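Local atomic coordinates of glucocorticoid Modulatory Element Binding protein-1 (Homo sapiens, PDB entry 1OQJ), a protein that binds glucocorticoid modulatory elements in the TAT promoter through its SAND domain, heightening sensitivity to low glucocorticoid concentrations, and is an essential auxiliary factor for parvovirus replication. Residues A[59-64]-A[70-75]; A[34-37]-A[42-45]; A[8-13]-A[78-83]. One frame throughout, in Å; residues are numbered along the deposited sequence.

Contact 1 of 3, residues A[59-64]-A[70-75]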
loop_
_atom_site.group_PDB
_atom_site.type_symbol
_atom_site.label_atom_id
_atom_site.label_comp_id
_atom_site.label_asym_id
_atom_site.label_seq_id
_atom_site.Cartn_x
_atom_site.Cartn_y
_atom_site.Cartn_z
ATOM N N ASP A 59 -8.236 -7.205 -5.008
ATOM C CA ASP A 59 -6.872 -6.960 -5.464
ATOM C C ASP A 59 -6.436 -5.595 -4.947
ATOM O O ASP A 59 -6.466 -4.607 -5.683
ATOM C CB ASP A 59 -6.806 -6.974 -6.990
ATOM C CG ASP A 59 -5.386 -7.098 -7.507
ATOM O OD1 ASP A 59 -4.460 -6.629 -6.813
ATOM O OD2 ASP A 59 -5.197 -7.657 -8.608
ATOM N N TRP A 60 -6.030 -5.539 -3.683
ATOM C CA TRP A 60 -5.625 -4.272 -3.092
ATOM C C TRP A 60 -4.516 -3.556 -3.853
ATOM O O TRP A 60 -4.497 -2.329 -3.897
ATOM C CB TRP A 60 -5.211 -4.458 -1.627
ATOM C CG TRP A 60 -3.958 -5.252 -1.413
ATOM C CD1 TRP A 60 -3.849 -6.607 -1.318
ATOM C CD2 TRP A 60 -2.632 -4.729 -1.250
ATOM N NE1 TRP A 60 -2.536 -6.962 -1.100
ATOM C CE2 TRP A 60 -1.768 -5.827 -1.055
ATOM C CE3 TRP A 60 -2.091 -3.436 -1.249
ATOM C CZ2 TRP A 60 -0.391 -5.674 -0.860
ATOM C CZ3 TRP A 60 -0.719 -3.283 -1.054
ATOM C CH2 TRP A 60 0.113 -4.397 -0.863
ATOM N N LYS A 61 -3.608 -4.315 -4.463
ATOM C CA LYS A 61 -2.505 -3.711 -5.204
ATOM C C LYS A 61 -2.978 -2.980 -6.453
ATOM O O LYS A 61 -2.288 -2.099 -6.955
ATOM C CB LYS A 61 -1.469 -4.764 -5.592
ATOM C CG LYS A 61 -0.878 -5.513 -4.417
ATOM C CD LYS A 61 0.214 -6.466 -4.870
ATOM C CE LYS A 61 0.547 -7.481 -3.790
ATOM N NZ LYS A 61 -0.601 -8.399 -3.535
ATOM N N ARG A 62 -4.148 -3.350 -6.965
ATOM C CA ARG A 62 -4.677 -2.674 -8.138
ATOM C C ARG A 62 -5.711 -1.619 -7.741
ATOM O O ARG A 62 -5.969 -0.683 -8.495
ATOM C CB ARG A 62 -5.281 -3.687 -9.121
ATOM C CG ARG A 62 -4.235 -4.511 -9.875
ATOM C CD ARG A 62 -4.861 -5.262 -11.046
ATOM N NE ARG A 62 -3.861 -5.843 -11.941
ATOM C CZ ARG A 62 -3.104 -6.895 -11.646
ATOM N NH1 ARG A 62 -3.228 -7.499 -10.472
ATOM N NH2 ARG A 62 -2.218 -7.344 -12.526
ATOM N N ALA A 63 -6.284 -1.765 -6.546
ATOM C CA ALA A 63 -7.280 -0.821 -6.042
ATOM C C ALA A 63 -6.615 0.472 -5.571
ATOM O O ALA A 63 -7.162 1.561 -5.738
ATOM C CB ALA A 63 -8.059 -1.449 -4.892
ATOM N N ILE A 64 -5.437 0.343 -4.968
ATOM C CA ILE A 64 -4.699 1.508 -4.492
ATOM C C ILE A 64 -3.865 2.082 -5.629
ATOM O O ILE A 64 -3.223 1.341 -6.373
ATOM C CB ILE A 64 -3.754 1.140 -3.333
ATOM C CG1 ILE A 64 -4.567 0.622 -2.146
ATOM C CG2 ILE A 64 -2.924 2.355 -2.922
ATOM C CD1 ILE A 64 -3.718 0.228 -0.946
ATOM N N MET A 70 -1.609 2.184 -10.710
ATOM C CA MET A 70 -1.842 1.084 -9.785
ATOM C C MET A 70 -0.573 0.810 -8.982
ATOM O O MET A 70 0.523 0.730 -9.542
ATOM C CB MET A 70 -2.254 -0.175 -10.548
ATOM C CG MET A 70 -3.635 -0.094 -11.165
ATOM S SD MET A 70 -4.010 -1.576 -12.114
ATOM C CE MET A 70 -4.482 -0.861 -13.694
ATOM N N LEU A 71 -0.722 0.670 -7.670
ATOM C CA LEU A 71 0.423 0.409 -6.807
ATOM C C LEU A 71 1.193 -0.816 -7.305
ATOM O O LEU A 71 2.421 -0.852 -7.250
ATOM C CB LEU A 71 -0.046 0.206 -5.362
ATOM C CG LEU A 71 1.039 0.088 -4.290
ATOM C CD1 LEU A 71 1.955 1.307 -4.337
ATOM C CD2 LEU A 71 0.388 -0.037 -2.917
ATOM N N ARG A 72 0.464 -1.811 -7.802
ATOM C CA ARG A 72 1.069 -3.030 -8.334
ATOM C C ARG A 72 2.205 -2.730 -9.314
ATOM O O ARG A 72 3.277 -3.332 -9.239
ATOM C CB ARG A 72 0.000 -3.871 -9.039
ATOM C CG ARG A 72 0.536 -5.049 -9.845
ATOM C CD ARG A 72 1.035 -6.173 -8.956
ATOM N NE ARG A 72 1.532 -7.298 -9.747
ATOM C CZ ARG A 72 1.964 -8.445 -9.232
ATOM N NH1 ARG A 72 1.962 -8.628 -7.918
ATOM N NH2 ARG A 72 2.403 -9.409 -10.031
ATOM N N LYS A 73 1.977 -1.795 -10.230
ATOM C CA LYS A 73 2.995 -1.459 -11.223
ATOM C C LYS A 73 4.195 -0.743 -10.622
ATOM O O LYS A 73 5.334 -0.970 -11.037
ATOM C CB LYS A 73 2.384 -0.611 -12.336
ATOM C CG LYS A 73 1.274 -1.316 -13.103
ATOM C CD LYS A 73 0.759 -0.445 -14.238
ATOM C CE LYS A 73 -0.338 -1.147 -15.026
ATOM N NZ LYS A 73 -1.544 -1.408 -14.198
ATOM N N MET A 74 3.947 0.126 -9.648
ATOM C CA MET A 74 5.042 0.845 -9.009
ATOM C C MET A 74 5.890 -0.145 -8.209
ATOM O O MET A 74 7.100 0.024 -8.077
ATOM C CB MET A 74 4.498 1.953 -8.105
ATOM C CG MET A 74 3.631 2.983 -8.840
ATOM S SD MET A 74 4.354 3.683 -10.358
ATOM C CE MET A 74 5.678 4.676 -9.682
ATOM N N MET A 75 5.246 -1.184 -7.685
ATOM C CA MET A 75 5.943 -2.220 -6.934
ATOM C C MET A 75 6.768 -3.083 -7.888
ATOM O O MET A 75 7.939 -3.366 -7.631
ATOM C CB MET A 75 4.941 -3.104 -6.187
ATOM C CG MET A 75 4.191 -2.387 -5.072
ATOM S SD MET A 75 2.772 -3.322 -4.487
ATOM C CE MET A 75 3.572 -4.614 -3.568
#
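The W60 indole meets the helix 71-76 obliquely: its CZ3 lies 3.9 Å from L71 CD2, and M75 SD stands 5.4 Å from the centroid of its six-membered ring, a Met-aromatic contact. CG of the following residue, K61, sits over the centre of one indole face. The R62 guanidinium has R72 CG over a face and the D59 carboxylate at its edge. At the edge of the R72 guanidinium, near its plane, lies K61 CD. The K61 chain crosses M75 at about a right angle, with K61 CD 4.0 Å from M75 CE. M70 SD rests against the R62 aliphatic chain, 3.7 Å from R62 CG.

Two main-chain bonds join the helix ends. R72 N donates to K61 O (2.9 Å), and L71 N reaches I64 O at the same length but straighter, 165° against 149°. D59 is the N-cap of helix 60-63. Its OD1 takes a weak bond from R62 N, while D59 OD2 is met on its syn side by R62 NH1, a salt bridge of 2.7 Å.

D59, W60 and K61 belong to the KDWK motif. K61 and R72 are DNA-binding residues of the domain, with K61 NZ 5.1 Å from R72 NH1. R72 NE forms a salt bridge with D76, and K61 NZ a weak hydrogen bond with C93 O. Such clustered positive charge is consistent with a surface suited to DNA phosphates.

Contact 2 of 3, residues A[34-37]-A[42-45]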
loop_
_atom_site.group_PDB
_atom_site.type_symbol
_atom_site.label_atom_id
_atom_site.label_comp_id
_atom_site.label_asym_id
_atom_site.label_seq_id
_atom_site.Cartn_x
_atom_site.Cartn_y
_atom_site.Cartn_z
ATOM N N LYS A 34 0.011 -2.654 9.060
ATOM C CA LYS A 34 -0.415 -1.284 9.305
ATOM C C LYS A 34 0.663 -0.338 8.789
ATOM O O LYS A 34 1.673 -0.089 9.451
ATOM C CB LYS A 34 -0.691 -1.076 10.798
ATOM C CG LYS A 34 -1.846 -1.943 11.290
ATOM C CD LYS A 34 -2.183 -1.690 12.750
ATOM C CE LYS A 34 -3.363 -2.545 13.189
ATOM N NZ LYS A 34 -3.747 -2.281 14.604
ATOM N N CYS A 35 0.440 0.176 7.584
ATOM C CA CYS A 35 1.399 1.063 6.946
ATOM C C CYS A 35 0.741 2.217 6.200
ATOM O O CYS A 35 1.410 2.970 5.494
ATOM C CB CYS A 35 2.266 0.258 5.974
ATOM S SG CYS A 35 1.350 -0.584 4.650
ATOM N N VAL A 36 -0.570 2.356 6.354
ATOM C CA VAL A 36 -1.301 3.424 5.687
ATOM C C VAL A 36 -1.907 4.384 6.702
ATOM O O VAL A 36 -2.641 3.963 7.594
ATOM C CB VAL A 36 -2.443 2.857 4.819
ATOM C CG1 VAL A 36 -3.270 3.991 4.235
ATOM C CG2 VAL A 36 -1.870 1.989 3.707
ATOM N N LYS A 37 -1.592 5.670 6.576
ATOM C CA LYS A 37 -2.152 6.665 7.483
ATOM C C LYS A 37 -3.417 7.207 6.821
ATOM O O LYS A 37 -3.367 7.769 5.723
ATOM C CB LYS A 37 -1.145 7.792 7.737
ATOM C CG LYS A 37 -1.591 8.824 8.772
ATOM C CD LYS A 37 -0.470 9.814 9.083
ATOM C CE LYS A 37 -0.921 10.880 10.075
ATOM N NZ LYS A 37 -1.954 11.798 9.507
ATOM N N LEU A 42 -3.238 4.576 11.746
ATOM C CA LEU A 42 -2.400 3.699 10.944
ATOM C C LEU A 42 -3.196 2.420 10.717
ATOM O O LEU A 42 -3.521 1.704 11.674
ATOM C CB LEU A 42 -1.090 3.384 11.677
ATOM C CG LEU A 42 -0.006 2.672 10.865
ATOM C CD1 LEU A 42 0.492 3.591 9.758
ATOM C CD2 LEU A 42 1.146 2.282 11.780
ATOM N N ILE A 43 -3.528 2.144 9.460
ATOM C CA ILE A 43 -4.298 0.951 9.121
ATOM C C ILE A 43 -3.627 0.168 8.001
ATOM O O ILE A 43 -2.643 0.613 7.414
ATOM C CB ILE A 43 -5.743 1.305 8.683
ATOM C CG1 ILE A 43 -5.725 2.135 7.395
ATOM C CG2 ILE A 43 -6.449 2.071 9.795
ATOM C CD1 ILE A 43 -7.112 2.478 6.873
ATOM N N SER A 44 -4.170 -1.003 7.705
ATOM C CA SER A 44 -3.614 -1.839 6.654
ATOM C C SER A 44 -4.193 -1.477 5.292
ATOM O O SER A 44 -5.241 -0.842 5.198
ATOM C CB SER A 44 -3.949 -3.302 6.927
ATOM O OG SER A 44 -5.349 -3.507 6.799
ATOM N N PRO A 45 -3.503 -1.877 4.215
ATOM C CA PRO A 45 -3.982 -1.597 2.861
ATOM C C PRO A 45 -5.360 -2.243 2.660
ATOM O O PRO A 45 -6.222 -1.679 1.989
ATOM C CB PRO A 45 -2.910 -2.237 1.982
ATOM C CG PRO A 45 -1.668 -2.003 2.776
ATOM C CD PRO A 45 -2.106 -2.352 4.189
#
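V36 and I43 pair tightly in the middle of this contact. I43 N donates almost straight to V36 O (2.8 Å, 173°), in the carbonyl plane, and V36 N returns a bond of 2.9 Å to I43 O. Their side chains share a face of the sheet, where V36 CB approaches I43 CG1 at 4.2 Å and both side chains press on F48 of helix 45-51. P45 closes the same buried end: its CG touches C35 SG (3.8 Å) and the CG2 branch of V36. The sulfur gets there because chi1 of 59° tucks it between the C35 backbone N and carbonyl carbon.

Strands 36-38 and 41-43 form a beta hairpin at the edge of the four-stranded antiparallel sheet, and a classic beta bulge interrupts it: C35 and V36 both face I43, with C35 N adding a weak bond to I43 O (3.1 Å).

On the solvent side L42 is exposed yet packs on the bulge backbone, CD2 coming within 3.4 Å of K34 O. The loose parts are the lysines: the extended K34 chain passes L42 O before its end leads away, and K37, L42's non-hydrogen-bonded partner, makes little side-chain contact.

Contact 3 of 3, residues A[8-13]-A[78-83]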
loop_
_atom_site.group_PDB
_atom_site.type_symbol
_atom_site.label_atom_id
_atom_site.label_comp_id
_atom_site.label_asym_id
_atom_site.label_seq_id
_atom_site.Cartn_x
_atom_site.Cartn_y
_atom_site.Cartn_z
ATOM N N ILE A 8 9.884 8.481 5.327
ATOM C CA ILE A 8 9.696 8.383 3.883
ATOM C C ILE A 8 8.301 7.858 3.590
ATOM O O ILE A 8 7.880 6.833 4.137
ATOM C CB ILE A 8 10.744 7.445 3.252
ATOM C CG1 ILE A 8 12.151 7.960 3.567
ATOM C CG2 ILE A 8 10.545 7.375 1.744
ATOM C CD1 ILE A 8 12.418 9.354 3.048
ATOM N N ALA A 9 7.587 8.552 2.710
ATOM C CA ALA A 9 6.218 8.167 2.393
ATOM C C ALA A 9 5.783 8.582 1.000
ATOM O O ALA A 9 6.519 9.251 0.275
ATOM C CB ALA A 9 5.282 8.786 3.424
ATOM N N TYR A 10 4.573 8.173 0.631
ATOM C CA TYR A 10 4.003 8.523 -0.665
ATOM C C TYR A 10 2.509 8.757 -0.540
ATOM O O TYR A 10 1.822 8.054 0.205
ATOM C CB TYR A 10 4.209 7.409 -1.694
ATOM C CG TYR A 10 5.639 7.181 -2.098
ATOM C CD1 TYR A 10 6.423 6.238 -1.444
ATOM C CD2 TYR A 10 6.211 7.916 -3.131
ATOM C CE1 TYR A 10 7.749 6.028 -1.810
ATOM C CE2 TYR A 10 7.533 7.719 -3.506
ATOM C CZ TYR A 10 8.296 6.774 -2.842
ATOM O OH TYR A 10 9.611 6.579 -3.201
ATOM N N PRO A 11 1.989 9.762 -1.252
ATOM C CA PRO A 11 0.555 10.046 -1.205
ATOM C C PRO A 11 -0.125 9.003 -2.092
ATOM O O PRO A 11 0.310 8.769 -3.227
ATOM C CB PRO A 11 0.464 11.459 -1.782
ATOM C CG PRO A 11 1.582 11.474 -2.788
ATOM C CD PRO A 11 2.708 10.781 -2.039
ATOM N N ILE A 12 -1.168 8.362 -1.573
ATOM C CA ILE A 12 -1.886 7.349 -2.341
ATOM C C ILE A 12 -3.382 7.624 -2.326
ATOM O O ILE A 12 -3.867 8.456 -1.557
ATOM C CB ILE A 12 -1.649 5.923 -1.780
ATOM C CG1 ILE A 12 -2.127 5.834 -0.327
ATOM C CG2 ILE A 12 -0.166 5.561 -1.897
ATOM C CD1 ILE A 12 -2.074 4.427 0.262
ATOM N N THR A 13 -4.108 6.927 -3.194
ATOM C CA THR A 13 -5.553 7.074 -3.268
ATOM C C THR A 13 -6.199 5.726 -3.539
ATOM O O THR A 13 -5.535 4.755 -3.908
ATOM C CB THR A 13 -5.990 8.015 -4.411
ATOM O OG1 THR A 13 -5.642 7.429 -5.675
ATOM C CG2 THR A 13 -5.317 9.371 -4.278
ATOM N N GLY A 78 10.024 -1.831 -9.049
ATOM C CA GLY A 78 11.109 -1.852 -8.082
ATOM C C GLY A 78 11.370 -0.510 -7.426
ATOM O O GLY A 78 12.166 -0.413 -6.490
ATOM N N GLN A 79 10.701 0.530 -7.912
ATOM C CA GLN A 79 10.889 1.869 -7.369
ATOM C C GLN A 79 10.120 2.082 -6.072
ATOM O O GLN A 79 10.566 2.824 -5.195
ATOM C CB GLN A 79 10.470 2.918 -8.399
ATOM C CG GLN A 79 11.400 3.001 -9.607
ATOM C CD GLN A 79 12.810 3.410 -9.224
ATOM O OE1 GLN A 79 13.009 4.415 -8.541
ATOM N NE2 GLN A 79 13.798 2.637 -9.668
ATOM N N ILE A 80 8.963 1.442 -5.953
ATOM C CA ILE A 80 8.161 1.571 -4.745
ATOM C C ILE A 80 7.612 0.198 -4.365
ATOM O O ILE A 80 6.400 -0.027 -4.336
ATOM C CB ILE A 80 7.001 2.569 -4.948
ATOM C CG1 ILE A 80 7.547 3.884 -5.524
ATOM C CG2 ILE A 80 6.314 2.834 -3.613
ATOM C CD1 ILE A 80 6.484 4.898 -5.883
ATOM N N ASP A 81 8.528 -0.720 -4.085
ATOM C CA ASP A 81 8.184 -2.081 -3.692
ATOM C C ASP A 81 8.284 -2.169 -2.169
ATOM O O ASP A 81 8.671 -1.203 -1.512
ATOM C CB ASP A 81 9.166 -3.054 -4.356
ATOM C CG ASP A 81 8.713 -4.502 -4.290
ATOM O OD1 ASP A 81 7.525 -4.751 -4.002
ATOM O OD2 ASP A 81 9.555 -5.385 -4.552
ATOM N N PHE A 82 7.932 -3.315 -1.599
ATOM C CA PHE A 82 8.009 -3.478 -0.150
ATOM C C PHE A 82 9.407 -3.140 0.361
ATOM O O PHE A 82 10.409 -3.443 -0.296
ATOM C CB PHE A 82 7.699 -4.920 0.237
ATOM C CG PHE A 82 6.317 -5.366 -0.124
ATOM C CD1 PHE A 82 6.127 -6.456 -0.969
ATOM C CD2 PHE A 82 5.203 -4.738 0.423
ATOM C CE1 PHE A 82 4.842 -6.924 -1.264
ATOM C CE2 PHE A 82 3.914 -5.195 0.136
ATOM C CZ PHE A 82 3.734 -6.290 -0.706
ATOM N N TYR A 83 9.480 -2.535 1.543
ATOM C CA TYR A 83 10.770 -2.188 2.136
ATOM C C TYR A 83 11.587 -3.455 2.393
ATOM O O TYR A 83 11.108 -4.396 3.034
ATOM C CB TYR A 83 10.547 -1.432 3.450
ATOM C CG TYR A 83 11.813 -0.947 4.115
ATOM C CD1 TYR A 83 12.751 -0.204 3.408
ATOM C CD2 TYR A 83 12.064 -1.220 5.456
ATOM C CE1 TYR A 83 13.910 0.257 4.021
ATOM C CE2 TYR A 83 13.223 -0.761 6.081
ATOM C CZ TYR A 83 14.139 -0.025 5.356
ATOM O OH TYR A 83 15.302 0.421 5.948
HETATM O O HOH W 1 10.654 4.002 -2.561
#
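A CH-pi contact, backed by one water bridge, links edge strand 9-14 to the loop that follows helix 71-76. I80 puts its CD1 over one face of the Y10 ring, 4.0 Å from the centroid and 18° off the normal. The methyl is shifted toward the rim, so that its nearest ring atom is Y10 CE2 at 3.8 Å. The two side chains approach from opposite directions, and the isoleucine spreads its branches along the ring: CD1 serves the CE2 side, while I80 CG2 comes to Y10 CE1 at 3.9 Å. The extended second torsion of I80 (chi2 175°) carries CD1 out across the ring, and CG1 stays close to CZ.

Polar contact is indirect. A water lies 2.9 Å from Y10 OH and 2.9 Å from Q79 O, to which it donates. It therefore joins the tyrosine hydroxyl to a main-chain carbonyl, Q79 O, that is itself 4.4 Å from Y10 OH. Farther along the loop, D81 OD1 accepts a weak bond from F82 N, and OD2 is hydrogen-bonded to ND1 of the zinc ligand H85, making D81 a second-shell residue of that site.

Y10 is hydrogen-bonded through its backbone to L21 of strand 17-22. L66 of strand 65-66 touches both Y10 and I80, and I80 also packs on M74 of helix 71-76, to which its backbone is hydrogen-bonded. Beyond it, F82 leans on M75 of that helix and meets H85 edge to face.

In the fold
Contact 2 is mostly buried and relies on sheet hydrogen bonds, whereas contacts 1 and 3 are partly buried. Contact 1 joins two short helices by main-chain bonds with sulfur, aromatic and charged side chains around them; contact 3, much smaller, relies on one apolar touch and a water. Contacts 2 and 3 reach the same four-stranded sheet, contact 3 at outer strand 9-14 and contact 2 at the hairpin 36-38/41-43 on the other side, and V36 meets I12 between them. Contact 3 takes the loop that follows the helix 71-76 of contact 1. P45, opening helix 45-51 just after the hairpin, touches W60 and I64, joining contact 2 to contact 1, which holds the DNA-binding K61 and R72.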